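Local coordinates for probable sugar ABC transporter, sugar-binding protein (Streptococcus pneumoniae, PDB 2W7Y), which probably delivers carbohydrate to an ABC transporter as its extracellular solute-binding protein, and binds the blood group A-trisaccharide, at residues L210-L224 with S236-I250. Numbering follows the deposited sequence.
Sequences LFNTVLGTTENGRKL and SKEFADALKMVMKEI
With CG trans to the backbone N in both Phe211 (chi1 175°) and Phe239, the two rings swing into each other as a T-shaped pair. CZ on the edge of Phe211 stands over one face of Phe239, off-centre toward its rim, and the ring centroids are 5.3 Å apart. The Phe211 ring is a knob in a hole made by Phe239, Ala242, Leu243 and Val246, and its CE1 lies 3.5 Å from Leu243 CD1; the side chain is about 13 Å from the bound N-acetylgalactosamine (A2G) at nearest atoms. Val214 lays CG1 3.6 Å from Ala242 CB, while its CG2 touches the selenium of selenomethionine Met245. Leu210 carries the apolar seam to Val246 and Ile250. Leu215 CD1 fills in beside Ala242, and Leu224 CD2 comes to the edge of the Phe239 ring.

Beyond them the contact also has a polar part. Glu238, its chain bent at chi2, folds beside Asn220, and Asn220 ND2 gives a nearly straight hydrogen bond of 2.9 Å to Glu238 OE2. OE2 lies in the plane of the Asn220 amide, while ND2 comes to the carboxylate from above its plane. Thr218 OG1, packed against Glu238 CG, N-caps helix 219-224 by accepting from Gly221 N. Ile400 and Leu404 of helix 394-406 add to the core around Phe211 and Val246.

Segment 237-250 thus crosses two consecutive helices, obliquely and roughly antiparallel to 210-215 (136°) and almost perpendicular to 219-224: buried helical packing within the solute-binding protein fold.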
ATOM      1  N   LEU A 210       1.174  -3.391 -11.130  1.00 23.06           N
ATOM      2  CA  LEU A 210       1.656  -4.201 -12.251  1.00 22.99           C
ATOM      3  C   LEU A 210       3.066  -3.795 -12.678  1.00 23.02           C
ATOM      4  O   LEU A 210       3.902  -4.657 -12.942  1.00 23.08           O
ATOM      5  CB  LEU A 210       0.693  -4.134 -13.439  1.00 23.07           C
ATOM      6  CG  LEU A 210      -0.650  -4.875 -13.348  1.00 22.72           C
ATOM      7  CD1 LEU A 210      -1.493  -4.596 -14.582  1.00 21.87           C
ATOM      8  CD2 LEU A 210      -0.453  -6.375 -13.162  1.00 22.45           C
ATOM      9  N   PHE A 211       3.322  -2.487 -12.740  1.00 23.11           N
ATOM     10  CA  PHE A 211       4.659  -1.952 -13.036  1.00 23.17           C
ATOM     11  C   PHE A 211       5.669  -2.333 -11.947  1.00 23.22           C
ATOM     12  O   PHE A 211       6.771  -2.791 -12.251  1.00 23.21           O
ATOM     13  CB  PHE A 211       4.614  -0.426 -13.213  1.00 23.10           C
ATOM     14  CG  PHE A 211       5.976   0.216 -13.394  1.00 23.21           C
ATOM     15  CD1 PHE A 211       6.625   0.182 -14.630  1.00 23.11           C
ATOM     16  CD2 PHE A 211       6.605   0.862 -12.329  1.00 22.91           C
ATOM     17  CE1 PHE A 211       7.887   0.775 -14.796  1.00 23.13           C
ATOM     18  CE2 PHE A 211       7.858   1.459 -12.486  1.00 23.10           C
ATOM     19  CZ  PHE A 211       8.502   1.418 -13.721  1.00 22.98           C
ATOM     20  N   ASN A 212       5.276  -2.129 -10.692  1.00 23.10           N
ATOM     21  CA  ASN A 212       6.095  -2.432  -9.522  1.00 23.12           C
ATOM     22  C   ASN A 212       6.578  -3.877  -9.511  1.00 23.11           C
ATOM     23  O   ASN A 212       7.744  -4.152  -9.210  1.00 23.04           O
ATOM     24  CB  ASN A 212       5.277  -2.171  -8.253  1.00 23.26           C
ATOM     25  CG  ASN A 212       6.126  -1.746  -7.060  1.00 23.27           C
ATOM     26  OD1 ASN A 212       5.673  -0.958  -6.237  1.00 23.92           O
ATOM     27  ND2 ASN A 212       7.339  -2.277  -6.948  1.00 23.40           N
ATOM     28  N   THR A 213       5.672  -4.793  -9.850  1.00 23.08           N
ATOM     29  CA  THR A 213       5.956  -6.222  -9.777  1.00 22.98           C
ATOM     30  C   THR A 213       6.650  -6.783 -11.019  1.00 23.00           C
ATOM     31  O   THR A 213       7.446  -7.715 -10.902  1.00 22.92           O
ATOM     32  CB  THR A 213       4.698  -7.056  -9.420  1.00 22.88           C
ATOM     33  OG1 THR A 213       3.613  -6.727 -10.301  1.00 23.19           O
ATOM     34  CG2 THR A 213       4.274  -6.785  -7.992  1.00 22.64           C
ATOM     35  N   VAL A 214       6.363  -6.218 -12.193  1.00 23.09           N
ATOM     36  CA  VAL A 214       6.984  -6.698 -13.438  1.00 23.34           C
ATOM     37  C   VAL A 214       8.444  -6.260 -13.523  1.00 23.51           C
ATOM     38  O   VAL A 214       9.268  -6.932 -14.143  1.00 23.80           O
ATOM     39  CB  VAL A 214       6.173  -6.315 -14.724  1.00 23.33           C
ATOM     40  CG1 VAL A 214       6.391  -4.858 -15.125  1.00 23.32           C
ATOM     41  CG2 VAL A 214       6.528  -7.249 -15.881  1.00 23.23           C
ATOM     42  N   LEU A 215       8.755  -5.138 -12.879  1.00 23.63           N
ATOM     43  CA  LEU A 215      10.126  -4.678 -12.737  1.00 23.61           C
ATOM     44  C   LEU A 215      10.917  -5.666 -11.873  1.00 23.62           C
ATOM     45  O   LEU A 215      12.073  -5.966 -12.168  1.00 23.86           O
ATOM     46  CB  LEU A 215      10.146  -3.267 -12.134  1.00 23.60           C
ATOM     47  CG  LEU A 215      11.409  -2.404 -12.241  1.00 23.63           C
ATOM     48  CD1 LEU A 215      11.750  -2.060 -13.687  1.00 23.37           C
ATOM     49  CD2 LEU A 215      11.228  -1.136 -11.428  1.00 23.87           C
ATOM     50  N   GLY A 216      10.276  -6.198 -10.833  1.00 23.63           N
ATOM     51  CA  GLY A 216      10.898  -7.182  -9.943  1.00 23.54           C
ATOM     52  C   GLY A 216      11.071  -8.579 -10.525  1.00 23.43           C
ATOM     53  O   GLY A 216      11.364  -9.527  -9.798  1.00 23.35           O
ATOM     54  N   THR A 217      10.900  -8.694 -11.839  1.00 23.42           N
ATOM     55  CA  THR A 217      10.979  -9.971 -12.543  1.00 23.32           C
ATOM     56  C   THR A 217      12.421 -10.289 -12.982  1.00 23.28           C
ATOM     57  O   THR A 217      12.728 -11.422 -13.367  1.00 23.16           O
ATOM     58  CB  THR A 217       9.982  -9.996 -13.742  1.00 23.32           C
ATOM     59  OG1 THR A 217       9.386 -11.293 -13.861  1.00 23.65           O
ATOM     60  CG2 THR A 217      10.646  -9.596 -15.055  1.00 23.43           C
ATOM     61  N   THR A 218      13.289  -9.278 -12.923  1.00 23.16           N
ATOM     62  CA  THR A 218      14.717  -9.446 -13.191  1.00 23.24           C
ATOM     63  C   THR A 218      15.541  -8.908 -12.024  1.00 23.23           C
ATOM     64  O   THR A 218      15.047  -8.103 -11.231  1.00 23.01           O
ATOM     65  CB  THR A 218      15.171  -8.717 -14.486  1.00 23.28           C
ATOM     66  OG1 THR A 218      14.993  -7.304 -14.331  1.00 23.36           O
ATOM     67  CG2 THR A 218      14.401  -9.207 -15.712  1.00 23.24           C
ATOM     68  N   GLU A 219      16.796  -9.354 -11.931  1.00 23.20           N
ATOM     69  CA  GLU A 219      17.736  -8.869 -10.916  1.00 23.25           C
ATOM     70  C   GLU A 219      17.982  -7.363 -11.025  1.00 23.21           C
ATOM     71  O   GLU A 219      17.979  -6.658 -10.014  1.00 23.20           O
ATOM     72  CB  GLU A 219      19.068  -9.626 -10.997  1.00 23.35           C
ATOM     73  CG  GLU A 219      19.041 -11.050 -10.432  1.00 23.77           C
ATOM     74  CD  GLU A 219      18.977 -11.104  -8.902  1.00 24.45           C
ATOM     75  OE1 GLU A 219      18.911 -12.229  -8.355  1.00 24.34           O
ATOM     76  OE2 GLU A 219      18.989 -10.034  -8.244  1.00 24.61           O
ATOM     77  N   ASN A 220      18.188  -6.883 -12.252  1.00 23.21           N
ATOM     78  CA  ASN A 220      18.414  -5.460 -12.525  1.00 23.20           C
ATOM     79  C   ASN A 220      17.237  -4.571 -12.128  1.00 23.17           C
ATOM     80  O   ASN A 220      17.429  -3.454 -11.647  1.00 23.14           O
ATOM     81  CB  ASN A 220      18.753  -5.240 -14.003  1.00 23.26           C
ATOM     82  CG  ASN A 220      20.103  -5.822 -14.396  1.00 23.13           C
ATOM     83  OD1 ASN A 220      20.993  -5.993 -13.562  1.00 23.21           O
ATOM     84  ND2 ASN A 220      20.262  -6.119 -15.678  1.00 23.06           N
ATOM     85  N   GLY A 221      16.023  -5.075 -12.338  1.00 23.24           N
ATOM     86  CA  GLY A 221      14.807  -4.383 -11.931  1.00 23.12           C
ATOM     87  C   GLY A 221      14.612  -4.351 -10.424  1.00 23.12           C
ATOM     88  O   GLY A 221      14.059  -3.387  -9.892  1.00 23.33           O
ATOM     89  N   ARG A 222      15.058  -5.404  -9.741  1.00 23.08           N
ATOM     90  CA  ARG A 222      14.971  -5.492  -8.279  1.00 23.11           C
ATOM     91  C   ARG A 222      15.913  -4.514  -7.572  1.00 23.13           C
ATOM     92  O   ARG A 222      15.535  -3.890  -6.583  1.00 23.08           O
ATOM     93  CB  ARG A 222      15.249  -6.921  -7.797  1.00 23.19           C
ATOM     94  CG  ARG A 222      14.153  -7.924  -8.117  1.00 23.19           C
ATOM     95  CD  ARG A 222      14.517  -9.328  -7.646  1.00 23.23           C
ATOM     96  NE  ARG A 222      13.882 -10.338  -8.488  1.00 23.73           N
ATOM     97  CZ  ARG A 222      14.528 -11.262  -9.196  1.00 23.52           C
ATOM     98  NH1 ARG A 222      15.852 -11.342  -9.152  1.00 23.39           N
ATOM     99  NH2 ARG A 222      13.843 -12.124  -9.937  1.00 23.60           N
ATOM    100  N   LYS A 223      17.138  -4.384  -8.079  1.00 23.21           N
ATOM    101  CA  LYS A 223      18.116  -3.468  -7.482  1.00 23.22           C
ATOM    102  C   LYS A 223      17.795  -1.994  -7.764  1.00 23.18           C
ATOM    103  O   LYS A 223      18.211  -1.107  -7.017  1.00 23.18           O
ATOM    104  CB  LYS A 223      19.554  -3.834  -7.879  1.00 23.28           C
ATOM    105  CG  LYS A 223      19.868  -3.772  -9.366  1.00 23.55           C
ATOM    106  CD  LYS A 223      21.326  -4.151  -9.613  1.00 23.64           C
ATOM    107  CE  LYS A 223      21.711  -3.996 -11.078  1.00 23.55           C
ATOM    108  NZ  LYS A 223      23.120  -4.403 -11.337  1.00 23.66           N
ATOM    109  N   LEU A 224      17.053  -1.749  -8.843  1.00 23.18           N
ATOM    110  CA  LEU A 224      16.452  -0.442  -9.111  1.00 23.25           C
ATOM    111  C   LEU A 224      15.535  -0.013  -7.971  1.00 23.32           C
ATOM    112  O   LEU A 224      15.527   1.155  -7.587  1.00 23.40           O
ATOM    113  CB  LEU A 224      15.659  -0.480 -10.425  1.00 23.24           C
ATOM    114  CG  LEU A 224      16.118   0.288 -11.671  1.00 23.20           C
ATOM    115  CD1 LEU A 224      17.636   0.290 -11.878  1.00 22.78           C
ATOM    116  CD2 LEU A 224      15.394  -0.246 -12.901  1.00 22.59           C
ATOM    117  N   SER A 236      18.266   2.380 -18.762  1.00 23.66           N
ATOM    118  CA  SER A 236      17.706   1.149 -18.166  1.00 23.53           C
ATOM    119  C   SER A 236      16.574   0.502 -18.980  1.00 23.58           C
ATOM    120  O   SER A 236      15.427   0.955 -18.981  1.00 23.57           O
ATOM    121  CB  SER A 236      17.539   1.151 -16.629  1.00 23.56           C
ATOM    122  OG  SER A 236      16.175   1.125 -16.237  1.00 23.78           O
ATOM    123  N   LYS A 237      16.961  -0.545 -19.709  1.00 23.54           N
ATOM    124  CA  LYS A 237      16.068  -1.325 -20.563  1.00 23.56           C
ATOM    125  C   LYS A 237      14.932  -1.965 -19.765  1.00 23.58           C
ATOM    126  O   LYS A 237      13.789  -1.988 -20.221  1.00 23.72           O
ATOM    127  CB  LYS A 237      16.878  -2.380 -21.337  1.00 23.56           C
ATOM    128  CG  LYS A 237      16.060  -3.463 -22.035  1.00 23.77           C
ATOM    129  CD  LYS A 237      16.873  -4.164 -23.128  1.00 24.02           C
ATOM    130  CE  LYS A 237      16.334  -5.568 -23.417  1.00 24.02           C
ATOM    131  NZ  LYS A 237      14.921  -5.580 -23.914  1.00 23.96           N
ATOM    132  N   GLU A 238      15.252  -2.458 -18.571  1.00 23.54           N
ATOM    133  CA  GLU A 238      14.265  -3.046 -17.665  1.00 23.52           C
ATOM    134  C   GLU A 238      13.156  -2.065 -17.275  1.00 23.51           C
ATOM    135  O   GLU A 238      11.984  -2.436 -17.249  1.00 23.73           O
ATOM    136  CB  GLU A 238      14.943  -3.604 -16.407  1.00 23.53           C
ATOM    137  CG  GLU A 238      15.835  -4.822 -16.649  1.00 23.43           C
ATOM    138  CD  GLU A 238      17.245  -4.459 -17.087  1.00 23.33           C
ATOM    139  OE1 GLU A 238      17.581  -3.254 -17.109  1.00 22.97           O
ATOM    140  OE2 GLU A 238      18.023  -5.386 -17.405  1.00 23.36           O
ATOM    141  N   PHE A 239      13.534  -0.824 -16.970  1.00 23.48           N
ATOM    142  CA  PHE A 239      12.582   0.242 -16.648  1.00 23.39           C
ATOM    143  C   PHE A 239      11.691   0.568 -17.845  1.00 23.40           C
ATOM    144  O   PHE A 239      10.481   0.751 -17.693  1.00 23.46           O
ATOM    145  CB  PHE A 239      13.328   1.502 -16.198  1.00 23.28           C
ATOM    146  CG  PHE A 239      12.472   2.493 -15.449  1.00 23.26           C
ATOM    147  CD1 PHE A 239      12.497   2.537 -14.061  1.00 23.08           C
ATOM    148  CD2 PHE A 239      11.655   3.396 -16.131  1.00 23.53           C
ATOM    149  CE1 PHE A 239      11.715   3.449 -13.363  1.00 23.02           C
ATOM    150  CE2 PHE A 239      10.862   4.310 -15.437  1.00 23.34           C
ATOM    151  CZ  PHE A 239      10.893   4.336 -14.051  1.00 22.97           C
ATOM    152  N   ALA A 240      12.299   0.642 -19.029  1.00 23.36           N
ATOM    153  CA  ALA A 240      11.583   0.956 -20.269  1.00 23.23           C
ATOM    154  C   ALA A 240      10.662  -0.176 -20.720  1.00 23.16           C
ATOM    155  O   ALA A 240       9.549   0.086 -21.182  1.00 23.10           O
ATOM    156  CB  ALA A 240      12.561   1.327 -21.377  1.00 23.06           C
ATOM    157  N   ASP A 241      11.132  -1.418 -20.591  1.00 23.12           N
ATOM    158  CA  ASP A 241      10.335  -2.602 -20.940  1.00 23.20           C
ATOM    159  C   ASP A 241       9.124  -2.780 -20.031  1.00 23.09           C
ATOM    160  O   ASP A 241       8.045  -3.132 -20.502  1.00 23.15           O
ATOM    161  CB  ASP A 241      11.183  -3.879 -20.904  1.00 23.22           C
ATOM    162  CG  ASP A 241      12.245  -3.915 -21.983  1.00 23.56           C
ATOM    163  OD1 ASP A 241      13.154  -4.769 -21.872  1.00 24.08           O
ATOM    164  OD2 ASP A 241      12.185  -3.096 -22.929  1.00 23.60           O
ATOM    165  N   ALA A 242       9.313  -2.550 -18.734  1.00 23.02           N
ATOM    166  CA  ALA A 242       8.236  -2.680 -17.755  1.00 23.10           C
ATOM    167  C   ALA A 242       7.126  -1.675 -18.059  1.00 23.14           C
ATOM    168  O   ALA A 242       5.952  -2.036 -18.163  1.00 22.93           O
ATOM    169  CB  ALA A 242       8.778  -2.479 -16.343  1.00 23.13           C
ATOM    170  N   LEU A 243       7.525  -0.417 -18.217  1.00 23.10           N
ATOM    171  CA  LEU A 243       6.639   0.667 -18.609  1.00 23.22           C
ATOM    172  C   LEU A 243       5.807   0.287 -19.839  1.00 23.32           C
ATOM    173  O   LEU A 243       4.585   0.447 -19.833  1.00 23.17           O
ATOM    174  CB  LEU A 243       7.480   1.916 -18.890  1.00 23.23           C
ATOM    175  CG  LEU A 243       7.103   3.303 -18.364  1.00 23.41           C
ATOM    176  CD1 LEU A 243       6.592   3.283 -16.914  1.00 22.98           C
ATOM    177  CD2 LEU A 243       8.308   4.222 -18.500  1.00 22.97           C
ATOM    178  N   LYS A 244       6.472  -0.254 -20.864  1.00 23.27           N
ATOM    179  CA  LYS A 244       5.842  -0.598 -22.143  1.00 23.37           C
ATOM    180  C   LYS A 244       4.882  -1.793 -22.061  1.00 23.58           C
ATOM    181  O   LYS A 244       3.785  -1.749 -22.626  1.00 23.42           O
ATOM    182  CB  LYS A 244       6.911  -0.842 -23.215  1.00 23.30           C
ATOM    183  CG  LYS A 244       6.356  -1.023 -24.618  1.00 23.23           C
ATOM    184  CD  LYS A 244       7.462  -1.190 -25.641  1.00 23.54           C
ATOM    185  CE  LYS A 244       6.897  -1.614 -26.984  1.00 23.54           C
ATOM    186  NZ  LYS A 244       7.950  -1.742 -28.027  1.00 23.59           N
HETATM  187  N   MSE A 245       5.309  -2.849 -21.370  1.00 23.79           N
HETATM  188  CA  MSE A 245       4.487  -4.035 -21.119  1.00 24.36           C
HETATM  189  C   MSE A 245       3.155  -3.696 -20.455  1.00 23.84           C
HETATM  190  O   MSE A 245       2.106  -4.191 -20.867  1.00 23.79           O
HETATM  191  CB  MSE A 245       5.240  -5.015 -20.219  1.00 24.21           C
HETATM  192  CG  MSE A 245       6.187  -5.954 -20.931  1.00 24.93           C
HETATM  193 SE   MSE A 245       7.595  -6.514 -19.705  1.00 26.50          SE
HETATM  194  CE  MSE A 245       7.835  -8.369 -20.274  1.00 24.96           C
ATOM    195  N   VAL A 246       3.219  -2.854 -19.424  1.00 23.58           N
ATOM    196  CA  VAL A 246       2.055  -2.494 -18.607  1.00 23.42           C
ATOM    197  C   VAL A 246       1.108  -1.549 -19.360  1.00 23.40           C
ATOM    198  O   VAL A 246      -0.107  -1.746 -19.339  1.00 23.34           O
ATOM    199  CB  VAL A 246       2.488  -1.900 -17.231  1.00 23.26           C
ATOM    200  CG1 VAL A 246       1.288  -1.476 -16.400  1.00 23.22           C
ATOM    201  CG2 VAL A 246       3.320  -2.911 -16.459  1.00 23.09           C
HETATM  202  N   MSE A 247       1.678  -0.548 -20.032  1.00 23.36           N
HETATM  203  CA  MSE A 247       0.921   0.391 -20.864  1.00 23.54           C
HETATM  204  C   MSE A 247       0.162  -0.279 -22.009  1.00 23.41           C
HETATM  205  O   MSE A 247      -0.950   0.124 -22.330  1.00 23.55           O
HETATM  206  CB  MSE A 247       1.841   1.474 -21.427  1.00 23.49           C
HETATM  207  CG  MSE A 247       2.259   2.515 -20.411  1.00 23.73           C
HETATM  208 SE   MSE A 247       3.485   3.820 -21.167  1.00 24.24          SE
HETATM  209  CE  MSE A 247       3.459   5.116 -19.716  1.00 23.76           C
ATOM    210  N   LYS A 248       0.775  -1.288 -22.625  1.00 23.40           N
ATOM    211  CA  LYS A 248       0.128  -2.086 -23.669  1.00 23.29           C
ATOM    212  C   LYS A 248      -1.067  -2.857 -23.114  1.00 23.27           C
ATOM    213  O   LYS A 248      -2.110  -2.960 -23.770  1.00 23.09           O
ATOM    214  CB  LYS A 248       1.126  -3.066 -24.295  1.00 23.24           C
ATOM    215  CG  LYS A 248       2.043  -2.455 -25.344  1.00 23.31           C
ATOM    216  CD  LYS A 248       3.181  -3.401 -25.700  1.00 23.54           C
ATOM    217  CE  LYS A 248       2.684  -4.667 -26.395  1.00 23.78           C
ATOM    218  NZ  LYS A 248       3.771  -5.678 -26.560  1.00 23.82           N
ATOM    219  N   GLU A 249      -0.901  -3.394 -21.906  1.00 23.20           N
ATOM    220  CA  GLU A 249      -1.958  -4.141 -21.230  1.00 23.28           C
ATOM    221  C   GLU A 249      -3.078  -3.226 -20.730  1.00 23.25           C
ATOM    222  O   GLU A 249      -4.254  -3.583 -20.797  1.00 23.38           O
ATOM    223  CB  GLU A 249      -1.378  -4.985 -20.088  1.00 23.23           C
ATOM    224  CG  GLU A 249      -2.366  -5.950 -19.432  1.00 23.26           C
ATOM    225  CD  GLU A 249      -3.120  -6.833 -20.422  1.00 23.12           C
ATOM    226  OE1 GLU A 249      -4.250  -7.235 -20.091  1.00 23.55           O
ATOM    227  OE2 GLU A 249      -2.600  -7.127 -21.520  1.00 22.88           O
ATOM    228  N   ILE A 250      -2.701  -2.048 -20.244  1.00 23.29           N
ATOM    229  CA  ILE A 250      -3.657  -1.029 -19.806  1.00 23.19           C
ATOM    230  C   ILE A 250      -4.486  -0.487 -20.986  1.00 23.33           C
ATOM    231  O   ILE A 250      -5.679  -0.193 -20.835  1.00 23.27           O
ATOM    232  CB  ILE A 250      -2.929   0.116 -19.042  1.00 23.21           C
ATOM    233  CG1 ILE A 250      -2.881  -0.150 -17.530  1.00 23.36           C
ATOM    234  CG2 ILE A 250      -3.624   1.449 -19.249  1.00 23.14           C
ATOM    235  CD1 ILE A 250      -2.364  -1.520 -17.093  1.00 23.73           C
TER